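Local structure of alkylhydroperoxidase AhpD core (Rhodospirillum rubrum, 2OUW) at residues D67-S79 with H91-Q104. The protein probably acts as an oxidoreductase of the AhpD type, reducing peroxides through a pair of cysteines. Residues are numbered along the deposited sequence; the frame is centred on the assembly and turned at random.
Sequences DPLTREMIYLAVS and HTAAARAKGMTPAQ
E72 on helix 68-81 and H91 on helix 85-97 anchor an antiparallel packing of consecutive helices, their short axes 8.9 Å apart at 163°. The E72 chain, bent at chi2, carries its carboxylate to the imidazole edge of H91, the two planes nearly coplanar. There E72 OE1 receives H91 ND1 on its syn lone pair at 2.7 Å, nearly straight (166°) and in the ring plane. E72 OE2 meets K98 NZ on the anti side in a 2.8 Å salt bridge, and a water links NZ to P68 O. With an alanine for this glutamate, the K98 ammonium would probably lose its charge partner and the H91 ring its N-H acceptor, freeing it to turn. Y75 holds that ring over one face in an offset stack, centroids 4.0 Å apart, while H91 as a knob sits among E72, Y75, L76 and S79. In this AhpD-like fold C84, just before helix 85-97, is disulfide-bonded to C87 in its first turn; as in AhpD, E72 and H91 probably form the proton-relay pair beside these CXXC cysteines, and H91 NE2 bonds an unidentified ligand. The Y75 hydroxyl instead bonds T118 of a second subunit. G99, with positive phi, is C-prime of a Schellman motif ending helix 85-97, M100 N reaching A95 O at 3.0 Å. L69, its CG anti to the backbone N (chi1 176°), lays CD1 against M100 CB at 3.8 Å and CD2 near Q104 OE1. A reciprocal capping box starts helix 102-125: Q104 N to T101 OG1 3.0 Å, T101 N to Q104 OE1 2.9 Å.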
ATOM      1  N   ASP B  67      16.261 -13.501 -17.668  1.00 46.07           N
ATOM      2  CA  ASP B  67      15.459 -14.401 -18.517  1.00 47.27           C
ATOM      3  C   ASP B  67      13.963 -14.161 -18.315  1.00 44.86           C
ATOM      4  O   ASP B  67      13.559 -13.574 -17.318  1.00 44.76           O
ATOM      5  CB  ASP B  67      15.881 -15.880 -18.395  1.00 49.23           C
ATOM      6  CG  ASP B  67      15.696 -16.459 -17.004  1.00 49.61           C
ATOM      7  OD1 ASP B  67      14.702 -16.144 -16.332  1.00 48.87           O
ATOM      8  OD2 ASP B  67      16.549 -17.286 -16.604  1.00 66.75           O
ATOM      9  N   PRO B  68      13.138 -14.571 -19.291  1.00 45.48           N
ATOM     10  CA  PRO B  68      11.718 -14.293 -19.231  1.00 45.54           C
ATOM     11  C   PRO B  68      11.015 -14.780 -17.987  1.00 44.52           C
ATOM     12  O   PRO B  68      10.099 -14.121 -17.531  1.00 43.61           O
ATOM     13  CB  PRO B  68      11.177 -15.011 -20.477  1.00 46.35           C
ATOM     14  CG  PRO B  68      12.286 -14.951 -21.413  1.00 46.84           C
ATOM     15  CD  PRO B  68      13.477 -15.262 -20.549  1.00 47.50           C
ATOM     16  N   LEU B  69      11.418 -15.934 -17.461  1.00 44.61           N
ATOM     17  CA  LEU B  69      10.781 -16.474 -16.262  1.00 44.18           C
ATOM     18  C   LEU B  69      11.110 -15.597 -15.069  1.00 41.41           C
ATOM     19  O   LEU B  69      10.254 -15.292 -14.263  1.00 43.05           O
ATOM     20  CB  LEU B  69      11.224 -17.924 -15.994  1.00 43.94           C
ATOM     21  CG  LEU B  69      10.685 -18.547 -14.698  1.00 44.81           C
ATOM     22  CD1 LEU B  69       9.161 -18.427 -14.626  1.00 43.13           C
ATOM     23  CD2 LEU B  69      11.102 -19.984 -14.565  1.00 45.16           C
ATOM     24  N   THR B  70      12.367 -15.197 -14.953  1.00 40.67           N
ATOM     25  CA  THR B  70      12.769 -14.314 -13.874  1.00 39.17           C
ATOM     26  C   THR B  70      11.945 -13.020 -13.903  1.00 38.49           C
ATOM     27  O   THR B  70      11.427 -12.586 -12.881  1.00 40.42           O
ATOM     28  CB  THR B  70      14.288 -14.046 -13.957  1.00 39.32           C
ATOM     29  OG1 THR B  70      14.982 -15.309 -13.912  1.00 41.57           O
ATOM     30  CG2 THR B  70      14.764 -13.171 -12.817  1.00 39.48           C
ATOM     31  N   ARG B  71      11.780 -12.442 -15.084  1.00 37.51           N
ATOM     32  CA  ARG B  71      10.946 -11.235 -15.251  1.00 39.00           C
ATOM     33  C   ARG B  71       9.527 -11.411 -14.781  1.00 40.35           C
ATOM     34  O   ARG B  71       8.973 -10.522 -14.153  1.00 41.23           O
ATOM     35  CB  ARG B  71      10.900 -10.804 -16.703  1.00 38.41           C
ATOM     36  CG  ARG B  71      12.251 -10.489 -17.298  1.00 37.90           C
ATOM     37  CD  ARG B  71      12.092 -10.239 -18.781  1.00 42.65           C
ATOM     38  NE  ARG B  71      13.395 -10.144 -19.413  1.00 51.01           N
ATOM     39  CZ  ARG B  71      13.569 -10.021 -20.722  1.00 51.13           C
ATOM     40  NH1 ARG B  71      12.521  -9.973 -21.524  1.00 56.19           N
ATOM     41  NH2 ARG B  71      14.785  -9.924 -21.222  1.00 57.16           N
ATOM     42  N   GLU B  72       8.922 -12.560 -15.092  1.00 40.53           N
ATOM     43  CA  GLU B  72       7.563 -12.830 -14.631  1.00 40.12           C
ATOM     44  C   GLU B  72       7.488 -13.024 -13.118  1.00 40.69           C
ATOM     45  O   GLU B  72       6.494 -12.660 -12.493  1.00 39.83           O
ATOM     46  CB  GLU B  72       6.957 -14.062 -15.305  1.00 40.65           C
ATOM     47  CG  GLU B  72       6.269 -13.807 -16.624  1.00 47.04           C
ATOM     48  CD  GLU B  72       5.182 -12.733 -16.597  1.00 48.40           C
ATOM     49  OE1 GLU B  72       4.516 -12.513 -15.559  1.00 49.04           O
ATOM     50  OE2 GLU B  72       4.994 -12.112 -17.656  1.00 49.35           O
HETATM   51  N   MSE B  73       8.525 -13.593 -12.516  1.00 42.18           N
HETATM   52  CA  MSE B  73       8.479 -13.823 -11.063  1.00 41.78           C
HETATM   53  C   MSE B  73       8.585 -12.488 -10.336  1.00 42.12           C
HETATM   54  O   MSE B  73       7.906 -12.254  -9.350  1.00 41.90           O
HETATM   55  CB  MSE B  73       9.584 -14.783 -10.645  1.00 44.27           C
HETATM   56  CG  MSE B  73       9.398 -16.161 -11.254  1.00 42.53           C
HETATM   57 SE   MSE B  73      10.703 -17.477 -10.676  1.00 54.11          SE
HETATM   58  CE  MSE B  73      12.230 -16.357 -10.223  1.00 50.08           C
ATOM     59  N   ILE B  74       9.419 -11.595 -10.851  1.00 40.66           N
ATOM     60  CA  ILE B  74       9.490 -10.271 -10.288  1.00 41.10           C
ATOM     61  C   ILE B  74       8.124  -9.577 -10.442  1.00 40.69           C
ATOM     62  O   ILE B  74       7.599  -9.004  -9.474  1.00 39.43           O
ATOM     63  CB  ILE B  74      10.571  -9.436 -10.949  1.00 40.11           C
ATOM     64  CG1 ILE B  74      11.959  -9.947 -10.566  1.00 41.10           C
ATOM     65  CG2 ILE B  74      10.457  -7.992 -10.516  1.00 43.00           C
ATOM     66  CD1 ILE B  74      13.076  -9.421 -11.473  1.00 36.59           C
ATOM     67  N   TYR B  75       7.536  -9.661 -11.634  1.00 41.84           N
ATOM     68  CA  TYR B  75       6.211  -9.057 -11.903  1.00 41.14           C
ATOM     69  C   TYR B  75       5.148  -9.586 -10.958  1.00 42.16           C
ATOM     70  O   TYR B  75       4.275  -8.847 -10.484  1.00 42.17           O
ATOM     71  CB  TYR B  75       5.791  -9.318 -13.345  1.00 41.31           C
ATOM     72  CG  TYR B  75       5.052  -8.192 -14.064  1.00 39.89           C
ATOM     73  CD1 TYR B  75       3.771  -7.815 -13.693  1.00 44.78           C
ATOM     74  CD2 TYR B  75       5.623  -7.543 -15.147  1.00 39.30           C
ATOM     75  CE1 TYR B  75       3.081  -6.814 -14.393  1.00 40.22           C
ATOM     76  CE2 TYR B  75       4.945  -6.549 -15.839  1.00 39.85           C
ATOM     77  CZ  TYR B  75       3.675  -6.193 -15.460  1.00 41.27           C
ATOM     78  OH  TYR B  75       2.989  -5.204 -16.147  1.00 44.22           O
ATOM     79  N   LEU B  76       5.224 -10.879 -10.680  1.00 43.48           N
ATOM     80  CA  LEU B  76       4.293 -11.512  -9.775  1.00 41.28           C
ATOM     81  C   LEU B  76       4.472 -11.036  -8.355  1.00 40.86           C
ATOM     82  O   LEU B  76       3.494 -10.763  -7.657  1.00 41.80           O
ATOM     83  CB  LEU B  76       4.411 -13.030  -9.875  1.00 42.81           C
ATOM     84  CG  LEU B  76       3.702 -13.874  -8.817  1.00 42.43           C
ATOM     85  CD1 LEU B  76       2.199 -13.625  -8.841  1.00 46.27           C
ATOM     86  CD2 LEU B  76       4.027 -15.322  -9.043  1.00 46.23           C
ATOM     87  N   ALA B  77       5.721 -10.923  -7.899  1.00 43.01           N
ATOM     88  CA  ALA B  77       5.958 -10.419  -6.549  1.00 43.05           C
ATOM     89  C   ALA B  77       5.470  -8.975  -6.390  1.00 44.05           C
ATOM     90  O   ALA B  77       4.889  -8.620  -5.366  1.00 42.31           O
ATOM     91  CB  ALA B  77       7.414 -10.514  -6.192  1.00 41.44           C
ATOM     92  N   VAL B  78       5.719  -8.141  -7.409  1.00 44.85           N
ATOM     93  CA  VAL B  78       5.268  -6.750  -7.380  1.00 42.00           C
ATOM     94  C   VAL B  78       3.765  -6.698  -7.347  1.00 39.73           C
ATOM     95  O   VAL B  78       3.182  -5.975  -6.544  1.00 40.94           O
ATOM     96  CB  VAL B  78       5.842  -5.917  -8.542  1.00 42.67           C
ATOM     97  CG1 VAL B  78       5.332  -4.487  -8.491  1.00 43.92           C
ATOM     98  CG2 VAL B  78       7.343  -5.887  -8.416  1.00 40.49           C
ATOM     99  N   SER B  79       3.118  -7.513  -8.194  1.00 39.59           N
ATOM    100  CA  SER B  79       1.669  -7.513  -8.265  1.00 39.31           C
ATOM    101  C   SER B  79       1.068  -7.832  -6.902  1.00 40.58           C
ATOM    102  O   SER B  79       0.029  -7.286  -6.519  1.00 41.11           O
ATOM    103  CB  SER B  79       1.219  -8.487  -9.363  1.00 39.16           C
ATOM    104  OG  SER B  79       1.759  -8.063 -10.630  1.00 36.60           O
ATOM    105  N   HIS B  91      -0.233 -13.133 -13.702  1.00 38.67           N
ATOM    106  CA  HIS B  91       1.217 -13.355 -13.694  1.00 38.78           C
ATOM    107  C   HIS B  91       1.668 -14.668 -13.083  1.00 37.52           C
ATOM    108  O   HIS B  91       2.801 -15.114 -13.328  1.00 36.84           O
ATOM    109  CB  HIS B  91       1.934 -12.165 -13.101  1.00 39.09           C
ATOM    110  CG  HIS B  91       1.751 -10.944 -13.929  1.00 39.74           C
ATOM    111  ND1 HIS B  91       2.506 -10.715 -15.054  1.00 40.28           N
ATOM    112  CD2 HIS B  91       0.833  -9.953 -13.878  1.00 43.05           C
ATOM    113  CE1 HIS B  91       2.084  -9.609 -15.641  1.00 46.63           C
ATOM    114  NE2 HIS B  91       1.089  -9.109 -14.933  1.00 40.76           N
ATOM    115  N   THR B  92       0.782 -15.320 -12.333  1.00 36.66           N
ATOM    116  CA  THR B  92       1.080 -16.690 -11.893  1.00 37.29           C
ATOM    117  C   THR B  92       0.899 -17.624 -13.119  1.00 39.51           C
ATOM    118  O   THR B  92       1.686 -18.551 -13.344  1.00 38.74           O
ATOM    119  CB  THR B  92       0.210 -17.108 -10.671  1.00 38.36           C
ATOM    120  OG1 THR B  92       0.463 -16.211  -9.561  1.00 33.32           O
ATOM    121  CG2 THR B  92       0.528 -18.489 -10.267  1.00 35.61           C
ATOM    122  N   ALA B  93      -0.121 -17.349 -13.928  1.00 37.60           N
ATOM    123  CA  ALA B  93      -0.354 -18.147 -15.117  1.00 39.27           C
ATOM    124  C   ALA B  93       0.800 -17.954 -16.097  1.00 41.04           C
ATOM    125  O   ALA B  93       1.300 -18.923 -16.661  1.00 42.62           O
ATOM    126  CB  ALA B  93      -1.675 -17.780 -15.764  1.00 39.12           C
ATOM    127  N   ALA B  94       1.233 -16.709 -16.270  1.00 42.02           N
ATOM    128  CA  ALA B  94       2.338 -16.379 -17.155  1.00 41.11           C
ATOM    129  C   ALA B  94       3.657 -16.974 -16.689  1.00 43.29           C
ATOM    130  O   ALA B  94       4.447 -17.436 -17.503  1.00 44.26           O
ATOM    131  CB  ALA B  94       2.464 -14.871 -17.278  1.00 41.05           C
ATOM    132  N   ALA B  95       3.921 -16.931 -15.383  1.00 43.00           N
ATOM    133  CA  ALA B  95       5.110 -17.583 -14.811  1.00 42.35           C
ATOM    134  C   ALA B  95       5.096 -19.089 -15.095  1.00 42.66           C
ATOM    135  O   ALA B  95       6.122 -19.657 -15.480  1.00 43.22           O
ATOM    136  CB  ALA B  95       5.208 -17.312 -13.305  1.00 42.01           C
ATOM    137  N   ARG B  96       3.933 -19.728 -14.914  1.00 39.29           N
ATOM    138  CA  ARG B  96       3.794 -21.167 -15.179  1.00 40.95           C
ATOM    139  C   ARG B  96       4.058 -21.479 -16.638  1.00 40.76           C
ATOM    140  O   ARG B  96       4.738 -22.451 -16.953  1.00 37.68           O
ATOM    141  CB  ARG B  96       2.403 -21.676 -14.796  1.00 40.05           C
ATOM    142  CG  ARG B  96       2.204 -21.790 -13.303  1.00 43.31           C
ATOM    143  CD  ARG B  96       1.000 -22.624 -12.970  1.00 48.02           C
ATOM    144  NE  ARG B  96       0.881 -22.731 -11.521  1.00 57.13           N
ATOM    145  CZ  ARG B  96      -0.123 -22.259 -10.774  1.00 53.76           C
ATOM    146  NH1 ARG B  96      -1.179 -21.662 -11.312  1.00 53.26           N
ATOM    147  NH2 ARG B  96      -0.074 -22.430  -9.460  1.00 50.06           N
ATOM    148  N   ALA B  97       3.508 -20.641 -17.515  1.00 40.51           N
ATOM    149  CA  ALA B  97       3.706 -20.786 -18.940  1.00 40.17           C
ATOM    150  C   ALA B  97       5.188 -20.611 -19.260  1.00 40.98           C
ATOM    151  O   ALA B  97       5.711 -21.306 -20.108  1.00 41.95           O
ATOM    152  CB  ALA B  97       2.849 -19.797 -19.705  1.00 39.42           C
ATOM    153  N   LYS B  98       5.899 -19.746 -18.553  1.00 40.00           N
ATOM    154  CA  LYS B  98       7.326 -19.627 -18.818  1.00 40.22           C
ATOM    155  C   LYS B  98       8.207 -20.658 -18.079  1.00 40.64           C
ATOM    156  O   LYS B  98       9.429 -20.495 -18.003  1.00 45.43           O
ATOM    157  CB  LYS B  98       7.769 -18.156 -18.654  1.00 42.74           C
ATOM    158  CG  LYS B  98       7.181 -17.245 -19.798  1.00 45.64           C
ATOM    159  CD  LYS B  98       7.188 -15.736 -19.460  1.00 55.97           C
ATOM    160  CE  LYS B  98       6.058 -14.909 -20.181  1.00 58.84           C
ATOM    161  NZ  LYS B  98       6.075 -13.393 -19.875  1.00 47.59           N
ATOM    162  N   GLY B  99       7.610 -21.733 -17.567  1.00 37.15           N
ATOM    163  CA  GLY B  99       8.360 -22.843 -16.964  1.00 37.48           C
ATOM    164  C   GLY B  99       8.466 -22.918 -15.443  1.00 37.85           C
ATOM    165  O   GLY B  99       9.145 -23.800 -14.912  1.00 35.52           O
HETATM  166  N   MSE B 100       7.803 -22.013 -14.720  1.00 38.20           N
HETATM  167  CA  MSE B 100       7.859 -22.048 -13.253  1.00 37.69           C
HETATM  168  C   MSE B 100       7.376 -23.396 -12.735  1.00 37.40           C
HETATM  169  O   MSE B 100       6.280 -23.850 -13.070  1.00 38.07           O
HETATM  170  CB  MSE B 100       7.027 -20.925 -12.637  1.00 39.08           C
HETATM  171  CG  MSE B 100       7.260 -20.790 -11.136  1.00 35.01           C
HETATM  172 SE   MSE B 100       6.367 -19.312 -10.375  0.75 32.99          SE
HETATM  173  CE  MSE B 100       4.591 -20.044 -10.802  1.00 28.42           C
ATOM    174  N   THR B 101       8.252 -24.049 -11.979  1.00 38.35           N
ATOM    175  CA  THR B 101       7.980 -25.303 -11.302  1.00 36.72           C
ATOM    176  C   THR B 101       7.277 -25.038  -9.960  1.00 37.92           C
ATOM    177  O   THR B 101       7.320 -23.912  -9.435  1.00 38.49           O
ATOM    178  CB  THR B 101       9.287 -26.080 -11.028  1.00 35.84           C
ATOM    179  OG1 THR B 101      10.119 -25.345 -10.121  1.00 39.02           O
ATOM    180  CG2 THR B 101      10.050 -26.367 -12.329  1.00 38.39           C
ATOM    181  N   PRO B 102       6.598 -26.064  -9.413  1.00 38.69           N
ATOM    182  CA  PRO B 102       6.097 -26.014  -8.032  1.00 38.37           C
ATOM    183  C   PRO B 102       7.132 -25.565  -7.014  1.00 39.14           C
ATOM    184  O   PRO B 102       6.844 -24.703  -6.174  1.00 38.83           O
ATOM    185  CB  PRO B 102       5.681 -27.456  -7.762  1.00 36.65           C
ATOM    186  CG  PRO B 102       5.249 -27.946  -9.083  1.00 40.40           C
ATOM    187  CD  PRO B 102       6.186 -27.304 -10.087  1.00 37.87           C
ATOM    188  N   ALA B 103       8.321 -26.163  -7.073  1.00 38.63           N
ATOM    189  CA  ALA B 103       9.425 -25.772  -6.198  1.00 37.82           C
ATOM    190  C   ALA B 103       9.764 -24.268  -6.317  1.00 37.79           C
ATOM    191  O   ALA B 103       9.961 -23.576  -5.310  1.00 37.38           O
ATOM    192  CB  ALA B 103      10.622 -26.592  -6.529  1.00 37.40           C
ATOM    193  N   GLN B 104       9.840 -23.774  -7.552  1.00 36.40           N
ATOM    194  CA  GLN B 104      10.163 -22.373  -7.792  1.00 35.64           C
ATOM    195  C   GLN B 104       9.048 -21.465  -7.277  1.00 34.98           C
ATOM    196  O   GLN B 104       9.316 -20.463  -6.639  1.00 33.77           O
ATOM    197  CB  GLN B 104      10.413 -22.111  -9.280  1.00 37.35           C
ATOM    198  CG  GLN B 104      11.736 -22.687  -9.793  1.00 37.69           C
ATOM    199  CD  GLN B 104      11.854 -22.590 -11.297  1.00 39.24           C
ATOM    200  OE1 GLN B 104      10.886 -22.779 -12.027  1.00 39.50           O
ATOM    201  NE2 GLN B 104      13.054 -22.297 -11.769  1.00 41.81           N
TER
HETATM  202  O   HOH W   1       8.606 -12.574 -19.449  1.00 39.25           O